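Local coordinates for putative lipoprotein (PDB 3NQI), which is of unknown function but is a putative bacterial lipoprotein that may bind lipids at the cell envelope, at residues Val128-Val132 against Glu144-Phe150; Ile80-Ala84 against Phe191-Ile196. All coordinates share one frame; numbering follows the deposited sequence.

Interaction 1: residues Val128-Val132 against Glu144-Phe150; sequences VLYRV and ELAKHTF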
ATOM      1  N   VAL A 128      -6.237  -0.379  -2.154  1.00 19.73           N
ATOM      2  CA  VAL A 128      -7.105  -1.442  -1.757  1.00 17.30           C
ATOM      3  C   VAL A 128      -8.583  -0.946  -1.632  1.00 19.97           C
ATOM      4  O   VAL A 128      -8.848   0.081  -0.997  1.00 19.15           O
ATOM      5  CB  VAL A 128      -6.631  -2.149  -0.440  1.00 19.57           C
ATOM      6  CG1 VAL A 128      -7.400  -3.442  -0.329  1.00 18.58           C
ATOM      7  CG2 VAL A 128      -5.151  -2.419  -0.510  1.00 16.86           C
ATOM      8  N   LEU A 129      -9.503  -1.631  -2.315  1.00 18.25           N
ATOM      9  CA  LEU A 129     -10.980  -1.465  -2.157  1.00 18.68           C
ATOM     10  C   LEU A 129     -11.455  -2.696  -1.357  1.00 22.46           C
ATOM     11  O   LEU A 129     -11.274  -3.853  -1.756  1.00 21.02           O
ATOM     12  CB  LEU A 129     -11.676  -1.299  -3.501  1.00 23.61           C
ATOM     13  CG  LEU A 129     -13.074  -0.667  -3.666  1.00 29.37           C
ATOM     14  CD1 LEU A 129     -13.131   0.751  -3.133  1.00 29.89           C
ATOM     15  CD2 LEU A 129     -13.448  -0.683  -5.139  1.00 27.17           C
ATOM     16  N   TYR A 130     -11.995  -2.434  -0.177  1.00 18.54           N
ATOM     17  CA  TYR A 130     -12.351  -3.502   0.722  1.00 19.56           C
ATOM     18  C   TYR A 130     -13.579  -3.193   1.594  1.00 20.35           C
ATOM     19  O   TYR A 130     -14.138  -2.119   1.523  1.00 22.59           O
ATOM     20  CB  TYR A 130     -11.140  -3.865   1.536  1.00 20.15           C
ATOM     21  CG  TYR A 130     -10.591  -2.822   2.477  1.00 20.88           C
ATOM     22  CD1 TYR A 130      -9.849  -1.752   2.019  1.00 18.47           C
ATOM     23  CD2 TYR A 130     -10.773  -2.933   3.851  1.00 17.20           C
ATOM     24  CE1 TYR A 130      -9.361  -0.746   2.892  1.00 20.36           C
ATOM     25  CE2 TYR A 130     -10.258  -1.963   4.738  1.00 20.85           C
ATOM     26  CZ  TYR A 130      -9.538  -0.893   4.256  1.00 23.75           C
ATOM     27  OH  TYR A 130      -9.046   0.032   5.111  1.00 26.27           O
ATOM     28  N   ARG A 131     -14.008  -4.154   2.399  1.00 21.33           N
ATOM     29  CA  ARG A 131     -15.257  -4.018   3.145  1.00 21.82           C
ATOM     30  C   ARG A 131     -14.988  -3.949   4.628  1.00 21.16           C
ATOM     31  O   ARG A 131     -14.283  -4.796   5.157  1.00 21.90           O
ATOM     32  CB  ARG A 131     -16.171  -5.221   2.857  1.00 23.29           C
ATOM     33  CG  ARG A 131     -16.810  -5.206   1.456  1.00 24.11           C
ATOM     34  CD  ARG A 131     -17.364  -6.583   1.044  1.00 22.50           C
ATOM     35  NE  ARG A 131     -16.252  -7.376   0.582  1.00 25.15           N
ATOM     36  CZ  ARG A 131     -15.987  -7.688  -0.681  1.00 21.67           C
ATOM     37  NH1 ARG A 131     -16.823  -7.365  -1.670  1.00 23.33           N
ATOM     38  NH2 ARG A 131     -14.860  -8.357  -0.931  1.00 24.78           N
ATOM     39  N   VAL A 132     -15.560  -2.954   5.302  1.00 23.00           N
ATOM     40  CA  VAL A 132     -15.452  -2.828   6.745  1.00 22.36           C
ATOM     41  C   VAL A 132     -16.810  -2.943   7.463  1.00 24.15           C
ATOM     42  O   VAL A 132     -17.890  -2.923   6.845  1.00 23.98           O
ATOM     43  CB  VAL A 132     -14.728  -1.508   7.124  1.00 21.88           C
ATOM     44  CG1 VAL A 132     -13.265  -1.503   6.514  1.00 19.40           C
ATOM     45  CG2 VAL A 132     -15.498  -0.270   6.670  1.00 22.15           C
ATOM     46  N   GLU A 144     -11.717  -0.246  13.998  1.00 21.52           N
ATOM     47  CA  GLU A 144     -12.149  -1.122  12.933  1.00 23.04           C
ATOM     48  C   GLU A 144     -11.079  -1.155  11.862  1.00 22.54           C
ATOM     49  O   GLU A 144     -10.691  -2.232  11.419  1.00 23.25           O
ATOM     50  CB  GLU A 144     -13.468  -0.652  12.299  1.00 21.59           C
ATOM     51  CG  GLU A 144     -13.945  -1.347  11.039  1.00 22.19           C
ATOM     52  CD  GLU A 144     -13.997  -2.867  11.076  1.00 22.86           C
ATOM     53  OE1 GLU A 144     -13.989  -3.499  12.148  1.00 23.44           O
ATOM     54  OE2 GLU A 144     -14.051  -3.477  10.013  1.00 24.82           O
ATOM     55  N   LEU A 145     -10.616   0.016  11.445  1.00 22.68           N
ATOM     56  CA  LEU A 145      -9.561   0.103  10.417  1.00 23.58           C
ATOM     57  C   LEU A 145      -8.292  -0.646  10.810  1.00 23.34           C
ATOM     58  O   LEU A 145      -7.669  -1.310   9.952  1.00 24.69           O
ATOM     59  CB  LEU A 145      -9.301   1.561  10.022  1.00 23.62           C
ATOM     60  CG  LEU A 145     -10.407   2.324   9.243  1.00 28.42           C
ATOM     61  CD1 LEU A 145     -10.041   3.801   9.114  1.00 27.84           C
ATOM     62  CD2 LEU A 145     -10.716   1.714   7.860  1.00 29.76           C
ATOM     63  N   ALA A 146      -7.937  -0.599  12.093  1.00 23.26           N
ATOM     64  CA  ALA A 146      -6.765  -1.309  12.640  1.00 24.99           C
ATOM     65  C   ALA A 146      -6.868  -2.827  12.575  1.00 24.63           C
ATOM     66  O   ALA A 146      -5.883  -3.494  12.753  1.00 24.79           O
ATOM     67  CB  ALA A 146      -6.523  -0.918  14.088  1.00 22.31           C
ATOM     68  N   LYS A 147      -8.068  -3.377  12.427  1.00 22.88           N
ATOM     69  CA  LYS A 147      -8.227  -4.814  12.286  1.00 21.36           C
ATOM     70  C   LYS A 147      -7.753  -5.384  10.939  1.00 22.32           C
ATOM     71  O   LYS A 147      -7.651  -6.586  10.798  1.00 22.32           O
ATOM     72  CB  LYS A 147      -9.691  -5.194  12.466  1.00 21.34           C
ATOM     73  CG  LYS A 147     -10.195  -5.058  13.901  1.00 24.07           C
ATOM     74  CD  LYS A 147     -11.650  -5.547  14.060  1.00 28.35           C
ATOM     75  CE  LYS A 147     -12.063  -5.621  15.534  1.00 26.04           C
ATOM     76  NZ  LYS A 147     -11.575  -6.818  16.338  1.00 30.91           N
ATOM     77  N   HIS A 148      -7.606  -4.539   9.920  1.00 18.10           N
ATOM     78  CA  HIS A 148      -7.296  -4.996   8.595  1.00 19.83           C
ATOM     79  C   HIS A 148      -5.822  -4.852   8.308  1.00 19.29           C
ATOM     80  O   HIS A 148      -5.317  -3.734   8.289  1.00 21.50           O
ATOM     81  CB  HIS A 148      -8.069  -4.132   7.589  1.00 15.71           C
ATOM     82  CG  HIS A 148      -9.558  -4.211   7.767  1.00 18.69           C
ATOM     83  ND1 HIS A 148     -10.355  -5.071   7.033  1.00 20.27           N
ATOM     84  CD2 HIS A 148     -10.385  -3.592   8.648  1.00 23.23           C
ATOM     85  CE1 HIS A 148     -11.611  -4.962   7.444  1.00 20.27           C
ATOM     86  NE2 HIS A 148     -11.651  -4.093   8.444  1.00 21.98           N
ATOM     87  N   THR A 149      -5.171  -5.947   8.004  1.00 20.05           N
ATOM     88  CA  THR A 149      -3.741  -5.911   7.665  1.00 21.13           C
ATOM     89  C   THR A 149      -3.531  -6.544   6.317  1.00 20.26           C
ATOM     90  O   THR A 149      -4.089  -7.631   6.022  1.00 18.37           O
ATOM     91  CB  THR A 149      -2.850  -6.581   8.736  1.00 22.20           C
ATOM     92  OG1 THR A 149      -3.216  -7.920   8.877  1.00 29.84           O
ATOM     93  CG2 THR A 149      -2.930  -5.859  10.124  1.00 25.63           C
ATOM     94  N   PHE A 150      -2.781  -5.824   5.484  1.00 20.19           N
ATOM     95  CA  PHE A 150      -2.495  -6.187   4.117  1.00 17.70           C
ATOM     96  C   PHE A 150      -0.989  -6.393   4.030  1.00 21.49           C
ATOM     97  O   PHE A 150      -0.209  -5.404   3.957  1.00 22.49           O
ATOM     98  CB  PHE A 150      -2.951  -5.070   3.158  1.00 19.41           C
ATOM     99  CG  PHE A 150      -4.394  -4.719   3.291  1.00 19.28           C
ATOM    100  CD1 PHE A 150      -5.343  -5.455   2.604  1.00 18.82           C
ATOM    101  CD2 PHE A 150      -4.796  -3.708   4.172  1.00 19.98           C
ATOM    102  CE1 PHE A 150      -6.692  -5.151   2.741  1.00 24.62           C
ATOM    103  CE2 PHE A 150      -6.128  -3.359   4.297  1.00 18.14           C
ATOM    104  CZ  PHE A 150      -7.090  -4.080   3.571  1.00 18.94           C
TER
HETATM  105  O   HOH W   1      -7.375  -0.510   7.263  1.00 26.66           O
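Tyr130 meets Phe150 edge-to-face: Phe150 CZ stands over the middle of the tyrosine ring, 3.9 Å from Tyr130 CD2, and the two planes are turned 71° apart. Tyr130 can receive that edge because its CG lies between the backbone N and the carbonyl carbon (chi1 65°), which carries the ring across toward residues 144-150. Val128 extends the packing at the other end, its CG1 reaching Phe150 CE1 at 3.6 Å while CG2 lies over a face of the phenylalanine.

His148 completes the aromatic cluster. Its ring is oblique to that of Tyr130, centroids 5.2 Å apart, with Tyr130 CE2 over one imidazole face and displaced toward its rim. Val132 CG1 approaches His148 NE2 obliquely to the ring, at 3.6 Å, the two side chains crossing at about a right angle. The imidazole is held at both nitrogens: NE2 donates to Glu144 OE2 over 2.9 Å in a nearly straight bond (176°), and ND1 is hydrogen-bonded to Tyr172 OH, which should fix the ring's rotation. Glu144 sets CG opposite its backbone N, then turns back at chi2, so that NE2 meets OE2 from above the carboxylate plane, while OE2 lies in the imidazole plane. That oxygen also forms a salt bridge with Arg184 and accepts from Lys133 N.

The phenol end of Tyr130 is likewise engaged. A water lies 2.8 Å from Tyr130 OH and donates to Leu145 O, Ser190 OG bonds the same hydroxyl, and Leu145 CD2 packs against it.

With the strand axes 10.4 Å apart and no direct hydrogen bond between the segments, side chains make this largely buried contact. Strand 123-132 pairs with strand 186-195; strand 148-155, entered through the type I turn Leu145-His148 following on from helix 138-145, pairs with strand 165-174, whose Tyr172 stacks on Phe150.

Interaction 2: residues Ile80-Ala84 against Phe191-Ile196; sequences IDATA and FKAYEI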
ATOM      1  N   ILE A  80       0.471   5.513   5.550  1.00 19.15           N
ATOM      2  CA  ILE A  80      -0.036   4.346   4.821  1.00 17.69           C
ATOM      3  C   ILE A  80       0.956   3.177   4.727  1.00 20.98           C
ATOM      4  O   ILE A  80       0.888   2.358   3.811  1.00 21.76           O
ATOM      5  CB  ILE A  80      -0.352   4.812   3.374  1.00 18.74           C
ATOM      6  CG1 ILE A  80       0.904   5.318   2.706  1.00 18.95           C
ATOM      7  CG2 ILE A  80      -1.509   5.808   3.338  1.00 16.38           C
ATOM      8  CD1 ILE A  80       0.668   5.655   1.194  1.00 17.33           C
ATOM      9  N   ASP A  81       1.903   3.117   5.654  1.00 23.05           N
ATOM     10  CA  ASP A  81       2.904   2.055   5.677  1.00 23.35           C
ATOM     11  C   ASP A  81       2.264   0.692   5.888  1.00 23.63           C
ATOM     12  O   ASP A  81       1.404   0.530   6.753  1.00 22.04           O
ATOM     13  CB  ASP A  81       3.945   2.291   6.791  1.00 23.21           C
ATOM     14  CG  ASP A  81       4.760   3.557   6.573  1.00 27.11           C
ATOM     15  OD1 ASP A  81       5.077   3.906   5.451  1.00 29.02           O
ATOM     16  OD2 ASP A  81       5.079   4.212   7.544  1.00 30.92           O
ATOM     17  N   ALA A  82       2.731  -0.290   5.121  1.00 19.95           N
ATOM     18  CA  ALA A  82       2.353  -1.676   5.293  1.00 20.82           C
ATOM     19  C   ALA A  82       3.577  -2.619   5.198  1.00 21.43           C
ATOM     20  O   ALA A  82       4.632  -2.233   4.722  1.00 18.90           O
ATOM     21  CB  ALA A  82       1.240  -2.066   4.282  1.00 19.51           C
ATOM     22  N   THR A  83       3.452  -3.830   5.755  1.00 18.56           N
ATOM     23  CA  THR A  83       4.559  -4.755   5.838  1.00 19.87           C
ATOM     24  C   THR A  83       4.768  -5.676   4.656  1.00 20.81           C
ATOM     25  O   THR A  83       3.844  -6.329   4.186  1.00 19.96           O
ATOM     26  CB  THR A  83       4.362  -5.637   7.042  1.00 22.65           C
ATOM     27  OG1 THR A  83       4.227  -4.749   8.133  1.00 27.28           O
ATOM     28  CG2 THR A  83       5.536  -6.591   7.258  1.00 27.05           C
ATOM     29  N   ALA A  84       5.998  -5.704   4.168  1.00 19.51           N
ATOM     30  CA  ALA A  84       6.406  -6.694   3.154  1.00 21.73           C
ATOM     31  C   ALA A  84       7.417  -7.639   3.791  1.00 23.63           C
ATOM     32  O   ALA A  84       8.324  -7.200   4.480  1.00 24.03           O
ATOM     33  CB  ALA A  84       6.989  -5.996   1.958  1.00 24.61           C
ATOM     34  N   PHE A 191      -4.848   3.482   0.352  1.00 17.74           N
ATOM     35  CA  PHE A 191      -3.557   3.118  -0.232  1.00 16.99           C
ATOM     36  C   PHE A 191      -2.694   2.441   0.829  1.00 20.01           C
ATOM     37  O   PHE A 191      -2.763   2.838   1.994  1.00 18.52           O
ATOM     38  CB  PHE A 191      -2.830   4.281  -0.712  1.00 19.65           C
ATOM     39  CG  PHE A 191      -3.418   4.880  -1.932  1.00 19.34           C
ATOM     40  CD1 PHE A 191      -3.268   4.269  -3.148  1.00 21.42           C
ATOM     41  CD2 PHE A 191      -4.073   6.069  -1.860  1.00 25.67           C
ATOM     42  CE1 PHE A 191      -3.801   4.862  -4.304  1.00 21.62           C
ATOM     43  CE2 PHE A 191      -4.619   6.640  -2.985  1.00 22.45           C
ATOM     44  CZ  PHE A 191      -4.452   6.039  -4.206  1.00 24.14           C
ATOM     45  N   LYS A 192      -1.927   1.426   0.420  1.00 16.82           N
ATOM     46  CA  LYS A 192      -0.944   0.756   1.317  1.00 16.64           C
ATOM     47  C   LYS A 192       0.401   0.784   0.592  1.00 19.69           C
ATOM     48  O   LYS A 192       0.515   0.350  -0.560  1.00 20.49           O
ATOM     49  CB  LYS A 192      -1.387  -0.671   1.604  1.00 13.42           C
ATOM     50  CG  LYS A 192      -2.721  -0.744   2.368  1.00 20.78           C
ATOM     51  CD  LYS A 192      -2.453  -0.413   3.881  1.00 26.21           C
ATOM     52  CE  LYS A 192      -3.666  -0.126   4.644  1.00 35.78           C
ATOM     53  NZ  LYS A 192      -3.204   0.393   5.969  1.00 31.35           N
ATOM     54  N   ALA A 193       1.400   1.348   1.258  1.00 18.45           N
ATOM     55  CA  ALA A 193       2.734   1.492   0.699  1.00 18.67           C
ATOM     56  C   ALA A 193       3.710   0.502   1.357  1.00 17.07           C
ATOM     57  O   ALA A 193       3.699   0.305   2.598  1.00 19.87           O
ATOM     58  CB  ALA A 193       3.232   2.949   0.855  1.00 17.83           C
ATOM     59  N   TYR A 194       4.542  -0.121   0.510  1.00 17.08           N
ATOM     60  CA  TYR A 194       5.446  -1.224   0.873  1.00 17.31           C
ATOM     61  C   TYR A 194       6.877  -0.931   0.490  1.00 20.89           C
ATOM     62  O   TYR A 194       7.220  -0.797  -0.702  1.00 17.79           O
ATOM     63  CB  TYR A 194       5.064  -2.549   0.187  1.00 19.82           C
ATOM     64  CG  TYR A 194       3.679  -3.000   0.539  1.00 15.78           C
ATOM     65  CD1 TYR A 194       2.571  -2.509  -0.133  1.00 15.36           C
ATOM     66  CD2 TYR A 194       3.474  -3.844   1.578  1.00 15.82           C
ATOM     67  CE1 TYR A 194       1.282  -2.864   0.242  1.00 18.27           C
ATOM     68  CE2 TYR A 194       2.182  -4.252   1.952  1.00 18.02           C
ATOM     69  CZ  TYR A 194       1.114  -3.775   1.305  1.00 17.32           C
ATOM     70  OH  TYR A 194      -0.146  -4.149   1.717  1.00 18.64           O
ATOM     71  N   GLU A 195       7.730  -0.878   1.510  1.00 16.76           N
ATOM     72  CA  GLU A 195       9.172  -0.783   1.259  1.00 20.39           C
ATOM     73  C   GLU A 195       9.675  -2.180   0.911  1.00 19.11           C
ATOM     74  O   GLU A 195       9.644  -3.087   1.739  1.00 19.92           O
ATOM     75  CB  GLU A 195       9.906  -0.229   2.526  1.00 24.25           C
ATOM     76  CG  GLU A 195      11.176   0.565   2.231  1.00 31.02           C
ATOM     77  CD  GLU A 195      12.328  -0.277   1.666  1.00 33.07           C
ATOM     78  OE1 GLU A 195      12.387  -1.499   1.936  1.00 40.50           O
ATOM     79  OE2 GLU A 195      13.216   0.291   1.017  1.00 40.66           O
ATOM     80  N   ILE A 196      10.186  -2.361  -0.290  1.00 17.22           N
ATOM     81  CA  ILE A 196      10.504  -3.681  -0.804  1.00 19.37           C
ATOM     82  C   ILE A 196      12.029  -3.924  -1.037  1.00 21.91           C
ATOM     83  O   ILE A 196      12.381  -4.918  -1.623  1.00 19.03           O
ATOM     84  CB  ILE A 196       9.731  -4.013  -2.052  1.00 17.22           C
ATOM     85  CG1 ILE A 196      10.009  -2.984  -3.156  1.00 18.49           C
ATOM     86  CG2 ILE A 196       8.198  -4.123  -1.734  1.00 19.08           C
ATOM     87  CD1 ILE A 196       9.668  -3.536  -4.538  1.00 23.03           C
TER
HETATM   88  O   HOH W   2       6.223   2.191   3.432  1.00 28.16           O
HETATM   89  O   HOH W   3       6.949  -1.043   4.210  1.00 25.80           O
HETATM   90  O   HOH W   4       7.971  -3.701   4.713  1.00 40.18           O
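Ile80-Ala84 runs parallel to Phe191-Ile196 through a short bridge centred on Asp81 and Ala193, where Ala193 N donates to Ile80 O at 2.8 Å (178°) and Ala82 N donates back to Ala193 O at 2.8 Å (149°). Beyond this pair the backbones part, and water takes over: one molecule donates to Ala82 O and accepts from Glu195 N.

Ile80 sends CG1 between its backbone N and carbonyl carbon (chi1 61°), bringing CD1 to 3.7 Å from Ala193 CB, while its CB rests 3.4 Å from Phe191 O. Ala82 CB packs closely on the tyrosine of the partner strand, 3.3 Å from Tyr194 CE2 and oblique to the ring. Thr83 O and Ala84 N lie at that ring's edge, the former 3.5 Å from Tyr194 CE2, and Ala84 CB touches Tyr194 CD2. Lys192 CB touches Ala82 CB.

Strand 186-195 lies between strands 78-87 and 123-132, parallel to the former and antiparallel to the latter. Strand 49-56 adjoins strand 78-87, with Met49 covering Ile80 and Ala193, and helix 197-207 starts directly after Ile196.

From the N terminus, Ile80-Ala84 comes first and meets Phe191-Ile196 only after 106 intervening residues, so interaction 2 closes a long loop. Interaction 1 is nested within it: the chain passes Val128-Val132, makes helix 138-145 and returns at Glu144-Phe150, closing a short loop of 11 residues. Strand 186-195 pairs with both 78-87 and 123-132, while strand 148-155 pairs with 78-87, so the two contacts share a run of neighbouring strands. Their centres are 14 Å apart, yet they touch directly: Phe150 O and Tyr194 OH, 2.6 Å apart, probably form a hydrogen bond, and Lys192 CE packs 3.8 Å from Phe150 CD2.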